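Local coordinates for tudor domain-containing protein 1 (Homo sapiens, PDB 5M9N), which binds peptides carrying symmetrically dimethylated arginine through extended Tudor domains and probably acts in piRNA-guided repression of transposable elements during spermatogenesis, at residues L29-G34 with Q144-V149; G39-I44 with F50-L55; A62-S67 with Y117-N122; K170-K175 with V202-V207. All coordinates share one frame; numbering follows the deposited sequence.

Contact 1: L29-G34 with Q144-V149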
loop_
_atom_site.group_PDB
_atom_site.type_symbol
_atom_site.label_atom_id
_atom_site.label_comp_id
_atom_site.label_asym_id
_atom_site.label_seq_id
_atom_site.Cartn_x
_atom_site.Cartn_y
_atom_site.Cartn_z
ATOM N N LEU A 29 3.829 5.958 -8.712
ATOM C CA LEU A 29 4.989 5.322 -9.291
ATOM C C LEU A 29 4.661 4.921 -10.734
ATOM O O LEU A 29 3.610 4.359 -11.018
ATOM C CB LEU A 29 5.423 4.110 -8.468
ATOM C CG LEU A 29 6.005 4.468 -7.107
ATOM C CD1 LEU A 29 5.914 3.295 -6.153
ATOM C CD2 LEU A 29 7.458 4.925 -7.218
ATOM N N THR A 30 5.545 5.322 -11.640
ATOM C CA THR A 30 5.533 4.886 -13.020
ATOM C C THR A 30 6.057 3.469 -12.923
ATOM O O THR A 30 7.189 3.240 -12.429
ATOM C CB THR A 30 6.474 5.737 -13.917
ATOM O OG1 THR A 30 5.982 7.080 -14.011
ATOM C CG2 THR A 30 6.611 5.144 -15.346
ATOM N N LEU A 31 5.202 2.536 -13.325
ATOM C CA LEU A 31 5.541 1.144 -13.457
ATOM C C LEU A 31 5.168 0.787 -14.877
ATOM O O LEU A 31 3.989 0.712 -15.214
ATOM C CB LEU A 31 4.771 0.305 -12.456
ATOM C CG LEU A 31 5.651 -0.226 -11.332
ATOM C CD1 LEU A 31 6.349 0.882 -10.575
ATOM C CD2 LEU A 31 4.806 -1.096 -10.418
ATOM N N ASN A 32 6.168 0.693 -15.727
ATOM C CA ASN A 32 5.953 0.284 -17.116
ATOM C C ASN A 32 5.871 -1.239 -17.200
ATOM O O ASN A 32 6.496 -1.955 -16.382
ATOM C CB ASN A 32 7.072 0.819 -18.006
ATOM C CG ASN A 32 7.122 2.343 -18.027
ATOM O OD1 ASN A 32 8.182 2.934 -17.856
ATOM N ND2 ASN A 32 5.973 2.982 -18.200
ATOM N N VAL A 33 5.110 -1.726 -18.189
ATOM C CA VAL A 33 5.055 -3.155 -18.451
ATOM C C VAL A 33 6.520 -3.600 -18.724
ATOM O O VAL A 33 7.286 -2.890 -19.361
ATOM C CB VAL A 33 4.140 -3.542 -19.666
ATOM C CG1 VAL A 33 4.198 -5.047 -19.899
ATOM C CG2 VAL A 33 2.685 -3.102 -19.458
ATOM N N GLY A 34 6.901 -4.751 -18.212
ATOM C CA GLY A 34 8.288 -5.201 -18.341
ATOM C C GLY A 34 9.231 -4.686 -17.267
ATOM O O GLY A 34 10.299 -5.239 -17.118
ATOM N N GLN A 144 3.817 5.003 -2.096
ATOM C CA GLN A 144 4.712 3.873 -2.167
ATOM C C GLN A 144 4.098 2.470 -2.162
ATOM O O GLN A 144 4.856 1.521 -2.374
ATOM C CB GLN A 144 5.750 4.005 -1.083
ATOM C CG GLN A 144 6.598 5.275 -1.250
ATOM C CD GLN A 144 7.567 5.202 -2.411
ATOM O OE1 GLN A 144 8.384 4.251 -2.487
ATOM N NE2 GLN A 144 7.550 6.194 -3.269
ATOM N N ALA A 145 2.818 2.303 -1.837
ATOM C CA ALA A 145 2.196 0.983 -1.801
ATOM C C ALA A 145 1.701 0.726 -3.205
ATOM O O ALA A 145 0.892 1.497 -3.721
ATOM C CB ALA A 145 1.036 0.922 -0.842
ATOM N N ILE A 146 2.277 -0.260 -3.875
ATOM C CA ILE A 146 1.928 -0.518 -5.267
ATOM C C ILE A 146 0.856 -1.605 -5.270
ATOM O O ILE A 146 1.103 -2.694 -4.783
ATOM C CB ILE A 146 3.142 -0.962 -6.064
ATOM C CG1 ILE A 146 4.190 0.155 -6.137
ATOM C CG2 ILE A 146 2.754 -1.310 -7.483
ATOM C CD1 ILE A 146 5.583 -0.403 -6.123
ATOM N N LYS A 147 -0.331 -1.291 -5.820
ATOM C CA LYS A 147 -1.434 -2.226 -5.846
ATOM C C LYS A 147 -1.267 -3.234 -6.980
ATOM O O LYS A 147 -1.080 -2.858 -8.130
ATOM C CB LYS A 147 -2.767 -1.486 -6.014
ATOM C CG LYS A 147 -3.959 -2.418 -6.071
ATOM C CD LYS A 147 -3.990 -3.363 -4.889
ATOM C CE LYS A 147 -5.020 -4.439 -5.158
ATOM N NZ LYS A 147 -5.023 -5.153 -6.483
ATOM N N CYS A 148 -1.360 -4.513 -6.628
ATOM C CA CYS A 148 -1.018 -5.608 -7.473
ATOM C C CYS A 148 -2.096 -6.670 -7.507
ATOM O O CYS A 148 -2.818 -6.892 -6.529
ATOM C CB CYS A 148 0.264 -6.274 -6.953
ATOM S SG CYS A 148 1.700 -5.183 -7.061
ATOM N N VAL A 149 -2.135 -7.363 -8.649
ATOM C CA VAL A 149 -2.874 -8.563 -8.850
ATOM C C VAL A 149 -1.892 -9.612 -9.415
ATOM O O VAL A 149 -1.137 -9.298 -10.297
ATOM C CB VAL A 149 -3.890 -8.318 -9.963
ATOM C CG1 VAL A 149 -4.624 -9.607 -10.338
ATOM C CG2 VAL A 149 -4.832 -7.204 -9.563
#

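Contact 2: G39-I44 with F50-L55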
loop_
_atom_site.group_PDB
_atom_site.type_symbol
_atom_site.label_atom_id
_atom_site.label_comp_id
_atom_site.label_asym_id
_atom_site.label_seq_id
_atom_site.Cartn_x
_atom_site.Cartn_y
_atom_site.Cartn_z
ATOM N N GLY A 39 11.445 -5.856 -4.493
ATOM C CA GLY A 39 10.592 -5.301 -3.473
ATOM C C GLY A 39 10.151 -6.252 -2.411
ATOM O O GLY A 39 10.577 -7.406 -2.367
ATOM N N VAL A 40 9.203 -5.768 -1.602
ATOM C CA VAL A 40 8.646 -6.524 -0.508
ATOM C C VAL A 40 7.136 -6.508 -0.657
ATOM O O VAL A 40 6.589 -5.502 -1.142
ATOM C CB VAL A 40 9.097 -5.983 0.870
ATOM C CG1 VAL A 40 10.628 -6.073 0.996
ATOM C CG2 VAL A 40 8.650 -4.557 1.114
ATOM N N VAL A 41 6.498 -7.618 -0.305
ATOM C CA VAL A 41 5.024 -7.688 -0.305
ATOM C C VAL A 41 4.706 -7.106 1.073
ATOM O O VAL A 41 5.075 -7.645 2.112
ATOM C CB VAL A 41 4.492 -9.108 -0.541
ATOM C CG1 VAL A 41 2.960 -9.186 -0.472
ATOM C CG2 VAL A 41 4.942 -9.604 -1.915
ATOM N N ALA A 42 4.115 -5.936 1.073
ATOM C CA ALA A 42 3.886 -5.223 2.326
ATOM C C ALA A 42 2.579 -5.640 3.009
ATOM O O ALA A 42 2.549 -5.724 4.243
ATOM C CB ALA A 42 3.924 -3.736 2.070
ATOM N N HIS A 43 1.511 -5.865 2.222
ATOM C CA HIS A 43 0.158 -6.155 2.728
ATOM C C HIS A 43 -0.557 -7.042 1.703
ATOM O O HIS A 43 -0.442 -6.739 0.533
ATOM C CB HIS A 43 -0.604 -4.816 2.879
ATOM C CG HIS A 43 -1.935 -4.936 3.555
ATOM N ND1 HIS A 43 -2.075 -5.013 4.926
ATOM C CD2 HIS A 43 -3.188 -5.001 3.048
ATOM C CE1 HIS A 43 -3.355 -5.131 5.232
ATOM N NE2 HIS A 43 -4.051 -5.127 4.110
ATOM N N ILE A 44 -1.316 -8.061 2.148
ATOM C CA ILE A 44 -2.011 -9.020 1.276
ATOM C C ILE A 44 -3.434 -9.178 1.739
ATOM O O ILE A 44 -3.636 -9.648 2.848
ATOM C CB ILE A 44 -1.380 -10.454 1.326
ATOM C CG1 ILE A 44 0.072 -10.415 0.817
ATOM C CG2 ILE A 44 -2.192 -11.497 0.521
ATOM C CD1 ILE A 44 0.782 -11.758 0.949
ATOM N N PHE A 50 -3.249 -7.080 -3.313
ATOM C CA PHE A 50 -2.088 -6.999 -2.446
ATOM C C PHE A 50 -1.231 -5.819 -2.849
ATOM O O PHE A 50 -1.506 -5.205 -3.863
ATOM C CB PHE A 50 -1.335 -8.325 -2.364
ATOM C CG PHE A 50 -0.572 -8.702 -3.615
ATOM C CD1 PHE A 50 -1.181 -9.416 -4.631
ATOM C CD2 PHE A 50 0.767 -8.379 -3.747
ATOM C CE1 PHE A 50 -0.510 -9.779 -5.796
ATOM C CE2 PHE A 50 1.445 -8.726 -4.891
ATOM C CZ PHE A 50 0.831 -9.445 -5.905
ATOM N N PHE A 51 -0.202 -5.514 -2.033
ATOM C CA PHE A 51 0.602 -4.303 -2.176
ATOM C C PHE A 51 2.061 -4.608 -2.019
ATOM O O PHE A 51 2.412 -5.311 -1.096
ATOM C CB PHE A 51 0.270 -3.303 -1.099
ATOM C CG PHE A 51 -1.097 -2.732 -1.252
ATOM C CD1 PHE A 51 -2.156 -3.338 -0.673
ATOM C CD2 PHE A 51 -1.278 -1.640 -2.011
ATOM C CE1 PHE A 51 -3.445 -2.799 -0.816
ATOM C CE2 PHE A 51 -2.539 -1.063 -2.154
ATOM C CZ PHE A 51 -3.610 -1.635 -1.542
ATOM N N CYS A 52 2.865 -4.009 -2.870
ATOM C CA CYS A 52 4.324 -4.207 -2.820
ATOM C C CYS A 52 4.898 -2.822 -2.607
ATOM O O CYS A 52 4.274 -1.811 -2.945
ATOM C CB CYS A 52 4.814 -4.776 -4.175
ATOM S SG CYS A 52 4.255 -6.464 -4.418
ATOM N N GLN A 53 6.080 -2.782 -2.010
ATOM C CA GLN A 53 6.904 -1.612 -2.030
ATOM C C GLN A 53 8.269 -1.973 -2.650
ATOM O O GLN A 53 8.733 -3.093 -2.511
ATOM C CB GLN A 53 7.173 -1.125 -0.605
ATOM C CG GLN A 53 5.978 -0.799 0.262
ATOM C CD GLN A 53 6.352 -0.648 1.720
ATOM O OE1 GLN A 53 7.046 -1.499 2.279
ATOM N NE2 GLN A 53 5.932 0.451 2.342
ATOM N N GLN A 54 8.879 -0.974 -3.264
ATOM C CA GLN A 54 10.172 -1.054 -3.820
ATOM C C GLN A 54 11.144 -1.049 -2.667
ATOM O O GLN A 54 11.061 -0.202 -1.776
ATOM C CB GLN A 54 10.416 0.124 -4.738
ATOM C CG GLN A 54 9.476 0.144 -5.922
ATOM C CD GLN A 54 9.616 1.398 -6.751
ATOM O OE1 GLN A 54 10.141 2.406 -6.288
ATOM N NE2 GLN A 54 9.153 1.344 -7.987
ATOM N N LEU A 55 12.070 -1.979 -2.664
ATOM C CA LEU A 55 13.041 -2.036 -1.577
ATOM C C LEU A 55 13.785 -0.697 -1.465
ATOM O O LEU A 55 14.015 -0.203 -0.366
ATOM C CB LEU A 55 13.974 -3.215 -1.774
ATOM C CG LEU A 55 15.069 -3.400 -0.732
ATOM C CD1 LEU A 55 14.590 -3.326 0.723
ATOM C CD2 LEU A 55 15.778 -4.715 -1.016
#

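Contact 3: A62-S67 with Y117-N122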
loop_
_atom_site.group_PDB
_atom_site.type_symbol
_atom_site.label_atom_id
_atom_site.label_comp_id
_atom_site.label_asym_id
_atom_site.label_seq_id
_atom_site.Cartn_x
_atom_site.Cartn_y
_atom_site.Cartn_z
ATOM N N ALA A 62 11.488 6.685 5.316
ATOM C CA ALA A 62 11.824 7.046 6.676
ATOM C C ALA A 62 11.985 8.542 6.740
ATOM O O ALA A 62 11.678 9.140 7.737
ATOM C CB ALA A 62 13.113 6.357 7.142
ATOM N N GLU A 63 12.477 9.119 5.659
ATOM C CA GLU A 63 12.624 10.568 5.508
ATOM C C GLU A 63 11.254 11.283 5.501
ATOM O O GLU A 63 11.051 12.298 6.181
ATOM C CB GLU A 63 13.409 10.854 4.223
ATOM C CG GLU A 63 13.176 12.208 3.564
ATOM C CD GLU A 63 14.347 12.679 2.714
ATOM O OE1 GLU A 63 15.265 11.868 2.377
ATOM O OE2 GLU A 63 14.353 13.897 2.398
ATOM N N LEU A 64 10.326 10.720 4.746
ATOM C CA LEU A 64 8.946 11.261 4.691
ATOM C C LEU A 64 8.327 11.251 6.058
ATOM O O LEU A 64 7.776 12.236 6.515
ATOM C CB LEU A 64 8.111 10.427 3.731
ATOM C CG LEU A 64 6.634 10.770 3.603
ATOM C CD1 LEU A 64 6.446 12.217 3.184
ATOM C CD2 LEU A 64 6.013 9.834 2.595
ATOM N N GLN A 65 8.395 10.107 6.700
ATOM C CA GLN A 65 7.896 9.924 8.048
ATOM C C GLN A 65 8.505 10.893 9.056
ATOM O O GLN A 65 7.808 11.361 9.937
ATOM C CB GLN A 65 8.140 8.486 8.509
ATOM C CG GLN A 65 7.464 7.427 7.608
ATOM C CD GLN A 65 5.954 7.540 7.673
ATOM O OE1 GLN A 65 5.409 7.459 8.769
ATOM N NE2 GLN A 65 5.282 7.765 6.526
ATOM N N ALA A 66 9.796 11.219 8.919
ATOM C CA ALA A 66 10.384 12.253 9.778
ATOM C C ALA A 66 9.773 13.623 9.480
ATOM O O ALA A 66 9.486 14.390 10.404
ATOM C CB ALA A 66 11.897 12.301 9.584
ATOM N N SER A 67 9.595 13.933 8.195
ATOM C CA SER A 67 9.007 15.213 7.826
ATOM C C SER A 67 7.572 15.329 8.291
ATOM O O SER A 67 7.113 16.400 8.726
ATOM C CB SER A 67 9.031 15.394 6.336
ATOM O OG SER A 67 10.331 15.359 5.875
ATOM N N TYR A 117 -3.600 3.525 4.269
ATOM C CA TYR A 117 -2.241 4.071 4.339
ATOM C C TYR A 117 -1.603 3.931 2.995
ATOM O O TYR A 117 -1.278 2.801 2.550
ATOM C CB TYR A 117 -1.435 3.386 5.419
ATOM C CG TYR A 117 -1.948 3.719 6.804
ATOM C CD1 TYR A 117 -1.723 4.958 7.365
ATOM C CD2 TYR A 117 -2.753 2.826 7.510
ATOM C CE1 TYR A 117 -2.201 5.274 8.616
ATOM C CE2 TYR A 117 -3.233 3.145 8.749
ATOM C CZ TYR A 117 -2.993 4.395 9.299
ATOM O OH TYR A 117 -3.458 4.695 10.578
ATOM N N VAL A 118 -1.463 5.053 2.305
ATOM C CA VAL A 118 -1.166 4.989 0.875
ATOM C C VAL A 118 0.300 4.555 0.557
ATOM O O VAL A 118 0.667 4.224 -0.564
ATOM C CB VAL A 118 -1.404 6.312 0.180
ATOM C CG1 VAL A 118 -2.879 6.614 0.148
ATOM C CG2 VAL A 118 -0.588 7.453 0.784
ATOM N N ASP A 119 1.105 4.573 1.547
ATOM C CA ASP A 119 2.525 4.127 1.358
ATOM C C ASP A 119 2.790 2.719 1.812
ATOM O O ASP A 119 3.960 2.187 1.615
ATOM C CB ASP A 119 3.380 5.116 2.094
ATOM C CG ASP A 119 3.396 6.445 1.437
ATOM O OD1 ASP A 119 3.560 6.527 0.168
ATOM O OD2 ASP A 119 3.324 7.407 2.218
ATOM N N TYR A 120 1.760 2.059 2.360
ATOM C CA TYR A 120 1.923 0.761 3.011
ATOM C C TYR A 120 0.887 -0.226 2.594
ATOM O O TYR A 120 1.199 -1.417 2.501
ATOM C CB TYR A 120 1.988 0.846 4.570
ATOM C CG TYR A 120 3.206 1.516 5.041
ATOM C CD1 TYR A 120 3.278 2.902 5.068
ATOM C CD2 TYR A 120 4.336 0.779 5.421
ATOM C CE1 TYR A 120 4.403 3.555 5.428
ATOM C CE2 TYR A 120 5.520 1.428 5.777
ATOM C CZ TYR A 120 5.534 2.810 5.794
ATOM O OH TYR A 120 6.629 3.556 6.097
ATOM N N GLY A 121 -0.367 0.199 2.421
ATOM C CA GLY A 121 -1.397 -0.653 1.951
ATOM C C GLY A 121 -2.395 -1.182 2.938
ATOM O O GLY A 121 -3.450 -1.751 2.533
ATOM N N ASN A 122 -2.125 -0.970 4.212
ATOM C CA ASN A 122 -3.049 -1.337 5.252
ATOM C C ASN A 122 -4.072 -0.198 5.446
ATOM O O ASN A 122 -4.026 0.844 4.773
ATOM C CB ASN A 122 -2.283 -1.720 6.544
ATOM C CG ASN A 122 -1.523 -0.571 7.131
ATOM O OD1 ASN A 122 -0.820 0.140 6.443
ATOM N ND2 ASN A 122 -1.767 -0.310 8.382
#

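Contact 4: K170-K175 with V202-V207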
loop_
_atom_site.group_PDB
_atom_site.type_symbol
_atom_site.label_atom_id
_atom_site.label_comp_id
_atom_site.label_asym_id
_atom_site.label_seq_id
_atom_site.Cartn_x
_atom_site.Cartn_y
_atom_site.Cartn_z
ATOM N N LYS A 170 3.419 -16.989 3.363
ATOM C CA LYS A 170 4.577 -17.828 3.723
ATOM C C LYS A 170 5.642 -17.768 2.627
ATOM O O LYS A 170 6.821 -17.693 2.917
ATOM C CB LYS A 170 4.074 -19.270 3.928
ATOM C CG LYS A 170 5.063 -20.341 4.404
ATOM C CD LYS A 170 4.302 -21.653 4.680
ATOM C CE LYS A 170 5.038 -22.650 5.601
ATOM N NZ LYS A 170 6.060 -23.502 4.933
ATOM N N LEU A 171 5.246 -17.770 1.357
ATOM C CA LEU A 171 6.236 -17.674 0.280
ATOM C C LEU A 171 6.969 -16.322 0.200
ATOM O O LEU A 171 8.041 -16.261 -0.341
ATOM C CB LEU A 171 5.607 -18.012 -1.072
ATOM C CG LEU A 171 4.969 -19.388 -1.204
ATOM C CD1 LEU A 171 3.848 -19.383 -2.237
ATOM C CD2 LEU A 171 5.995 -20.478 -1.507
ATOM N N VAL A 172 6.373 -15.241 0.682
ATOM C CA VAL A 172 6.926 -13.893 0.498
ATOM C C VAL A 172 7.319 -13.168 1.770
ATOM O O VAL A 172 7.892 -12.079 1.691
ATOM C CB VAL A 172 5.958 -12.955 -0.308
ATOM C CG1 VAL A 172 5.632 -13.582 -1.661
ATOM C CG2 VAL A 172 4.687 -12.647 0.473
ATOM N N GLN A 173 7.022 -13.747 2.927
ATOM C CA GLN A 173 7.308 -13.097 4.222
ATOM C C GLN A 173 8.792 -12.859 4.449
ATOM O O GLN A 173 9.588 -13.715 4.095
ATOM C CB GLN A 173 6.818 -13.945 5.381
ATOM C CG GLN A 173 5.557 -13.379 5.986
ATOM C CD GLN A 173 5.042 -14.245 7.106
ATOM O OE1 GLN A 173 5.839 -14.840 7.843
ATOM N NE2 GLN A 173 3.704 -14.308 7.261
ATOM N N ASN A 174 9.126 -11.705 5.048
ATOM C CA ASN A 174 10.505 -11.250 5.307
ATOM C C ASN A 174 11.469 -11.545 4.193
ATOM O O ASN A 174 12.621 -11.914 4.448
ATOM C CB ASN A 174 11.045 -11.864 6.592
ATOM C CG ASN A 174 10.059 -11.779 7.720
ATOM O OD1 ASN A 174 9.320 -10.791 7.839
ATOM N ND2 ASN A 174 10.014 -12.819 8.547
ATOM N N LYS A 175 11.001 -11.397 2.956
ATOM C CA LYS A 175 11.808 -11.742 1.796
ATOM C C LYS A 175 11.827 -10.615 0.787
ATOM O O LYS A 175 10.849 -9.841 0.639
ATOM C CB LYS A 175 11.278 -12.993 1.112
ATOM C CG LYS A 175 11.808 -14.302 1.628
ATOM C CD LYS A 175 11.193 -15.425 0.818
ATOM C CE LYS A 175 11.996 -16.694 0.973
ATOM N NZ LYS A 175 11.309 -17.862 0.380
ATOM N N VAL A 202 11.477 -19.629 -8.047
ATOM C CA VAL A 202 10.122 -20.035 -7.698
ATOM C C VAL A 202 9.135 -18.856 -7.896
ATOM O O VAL A 202 9.354 -17.751 -7.383
ATOM C CB VAL A 202 10.050 -20.647 -6.272
ATOM C CG1 VAL A 202 11.067 -21.795 -6.117
ATOM C CG2 VAL A 202 10.294 -19.621 -5.184
ATOM N N SER A 203 8.105 -19.113 -8.713
ATOM C CA SER A 203 7.041 -18.166 -9.032
ATOM C C SER A 203 5.992 -18.391 -7.994
ATOM O O SER A 203 5.678 -19.543 -7.690
ATOM C CB SER A 203 6.461 -18.483 -10.413
ATOM O OG SER A 203 5.441 -17.592 -10.829
ATOM N N VAL A 204 5.449 -17.300 -7.435
ATOM C CA VAL A 204 4.412 -17.449 -6.452
ATOM C C VAL A 204 3.197 -18.061 -7.151
ATOM O O VAL A 204 2.571 -18.921 -6.577
ATOM C CB VAL A 204 4.093 -16.120 -5.713
ATOM C CG1 VAL A 204 2.903 -16.271 -4.766
ATOM C CG2 VAL A 204 5.318 -15.658 -4.926
ATOM N N SER A 205 2.886 -17.602 -8.373
ATOM C CA SER A 205 1.802 -18.159 -9.204
ATOM C C SER A 205 1.918 -19.690 -9.334
ATOM O O SER A 205 0.971 -20.391 -9.062
ATOM C CB SER A 205 1.808 -17.518 -10.609
ATOM O OG SER A 205 1.466 -16.122 -10.589
ATOM N N LYS A 206 3.089 -20.177 -9.721
ATOM C CA LYS A 206 3.326 -21.641 -9.990
ATOM C C LYS A 206 3.090 -22.501 -8.742
ATOM O O LYS A 206 2.435 -23.531 -8.818
ATOM C CB LYS A 206 4.746 -21.909 -10.582
ATOM C CG LYS A 206 5.072 -23.390 -10.926
ATOM C CD LYS A 206 3.953 -24.109 -11.696
ATOM C CE LYS A 206 4.401 -25.344 -12.500
ATOM N NZ LYS A 206 5.449 -26.168 -11.825
ATOM N N VAL A 207 3.566 -22.039 -7.592
ATOM C CA VAL A 207 3.386 -22.787 -6.350
ATOM C C VAL A 207 1.892 -22.904 -5.984
ATOM O O VAL A 207 1.435 -23.962 -5.565
ATOM C CB VAL A 207 4.140 -22.145 -5.170
ATOM C CG1 VAL A 207 3.829 -22.890 -3.871
ATOM C CG2 VAL A 207 5.642 -22.119 -5.408
#

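Contact 1: L29-G34 with Q144-V149
The side chain of I146 receives two leucines from the loop 29-34, one on each branch. L29 CD1 packs against I146 CG1 at 3.6 Å and lies almost as near the terminal methyl, I146 CD1. These two side chains cross at about a right angle. L31 meets the other branch tip to tip, with L31 CD2 3.6 Å from I146 CG2. The two leucines are met separately because CG2 of I146 is anti to the backbone N, while CG1 lies beside that N (chi1 -64°). A looser touch brings L29 CD2 to 4.1 Å from Q144 NE2. No hydrogen bond crosses between the segments; the contact is apolar. It lies in the extended Tudor domain. There the loop leading into strand 36-44 packs on I146 of strand 146-150, which returns to the same sheet after the Tudor core. F37 of strand 36-44 touches both L31 and I146, and Q54 of strand 49-54 touches both leucines. Further out, backbone hydrogen bonds with C52 fix I146 in the sheet. The amide of Q144 folds back through a bend at chi2 (-72°), and its NE2 donates to P142 O. K184 NZ also hydrogen-bonds to L31 O.

Contact 2: G39-I44 with F50-L55
The carbonyl oxygen of F51 is approached by two successive backbone amides. A42 N bonds to F51 O at 2.8 Å. H43 N reaches F51 O at 3.5 Å, a weak bond. Two residues facing one make this a classic beta bulge in the antiparallel hairpin of strands 36-44 and 49-54. The register shifts by one there. In return F51 N donates to H43 O at 2.9 Å. Beyond the bulge, V40 and Q53 form a regular hydrogen-bonded pair, with V40 N to Q53 O at 2.9 Å.

The faces differ in character. On one, V41, I44, F50 and C52 pack as an apolar group. With F50 CG between its backbone N and carbonyl carbon (chi1 72°), the ring is placed where CD2 meets V41 CG1, at 4.0 Å. I44 and F50 lie side by side, pointing the same way. On the other face are V40, H43, F51 and Q53. The extended side chain of Q53 runs past A42 CB, and Q53 OE1 lies 3.6 Å from V40 CG2. Its NE2 donates to D119 O of the Tudor core.

G39 joins I177 by backbone hydrogen bonds, so strand 177-184 flanks one edge of the hairpin. Strand 146-150 flanks the other edge. Helix 162-172 covers the apolar face, with V172 on V41 and M168 on both I44 and F50.

Contact 3: A62-S67 with Y117-N122
Van der Waals contact alone joins L64 and Q65 of the helix to D119 and Y120 of the loop. L64 and D119 come from opposite directions, and L64 CD2 stops 3.6 Å from D119 OD2. L64 CG is anti to the backbone N (chi1 176°), which sends CD2 toward the carboxylate. Beside this pair, Q65 CG lies 4.2 Å from Y120 OH.

Hydrogen bonds act within each segment. In the loop, Y117 O accepts from both G121 N (2.8 Å) and Y120 N (3.1 Å). Y117 N also bonds to N122 O at 2.8 Å, so Y117 is bonded to the turn through both its N and its O. In the helix, S67 OG and S67 N reach E63 O from opposite faces of its plane.

Charge enters through the buried carboxylate of D119. OD1 forms a salt bridge with R101 and accepts from Q144 N, which would favour the ionised form.

Ring contacts lead to the ligand. Y117 meets F93 edge-to-face, and Y120 meets Y100 with the planes near perpendicular. Y117, Y120 and N122 pack on a modified side chain of the bound peptide, consistent with the aromatic cage of a Tudor domain.

The loop links strands 112-117 and 123-127 of the Tudor core. Helix 58-73 lies over it, with L61 touching D119 and Y120, and L64 and Q65 also reach strand 99-109.

Contact 4: K170-K175 with V202-V207
V172 and V204 make the buried, tight part of the contact. Their side chains cross at about a right angle, and V172 CG1 sits 3.9 Å from V204 CG2. The other methyl, V204 CG1, turns to L171 and lies 4.1 Å from L171 CD1. V204 can serve both partners because CG1 is anti to its backbone N (chi1 175°) while CG2 lies beside that N. Around this inner pair the sheet closes in: V204 touches L150 and L193, and V172 touches V41 and I44.

The contact joins the C-terminal end of helix 162-172 to the first turn of helix 204-210. S203 holds the N-cap position of the second helix, and V207 N bonds to S203 O at 3.3 Å. Both helices flank the mixed sheet outside the Tudor core. This suits the nuclease-like part of an extended Tudor domain.

The more open side is formed by L171 and V207, both partly exposed but still in van der Waals contact. They slide past each other in opposite directions. L171 CD1 lies 3.9 Å from V207 CG1, and L171 CD2 lies 4.0 Å from the same methyl. One valine methyl thus meets both ends of the leucine fork. Past L171 and V172 the helix ends at Q173, and the chain turns toward strand 177-184. K175 NZ there forms a salt bridge with D195.

From the N terminus, the loop 29-34 comes first and meets its partner only at 144-149, so contact 1 spans the widest loop. Contacts 2 and 3 both fall within that loop, one after the other. Contact 2 is local, the hairpin of neighbouring strands. Contact 3 brings helix 58-73 to a loop of the Tudor core. Contact 4 opens after contact 1 has closed. None of the loops cross. Contacts 1, 2 and 4 all reach the mixed sheet: strands 49-54 and 146-150 are neighbours in it, and V172 packs on V41. D119 ties contact 3 to Q53 of this sheet and to Q144, just before strand 146-150. Contacts 3 and 4 lie about 25 Å apart, centre to centre.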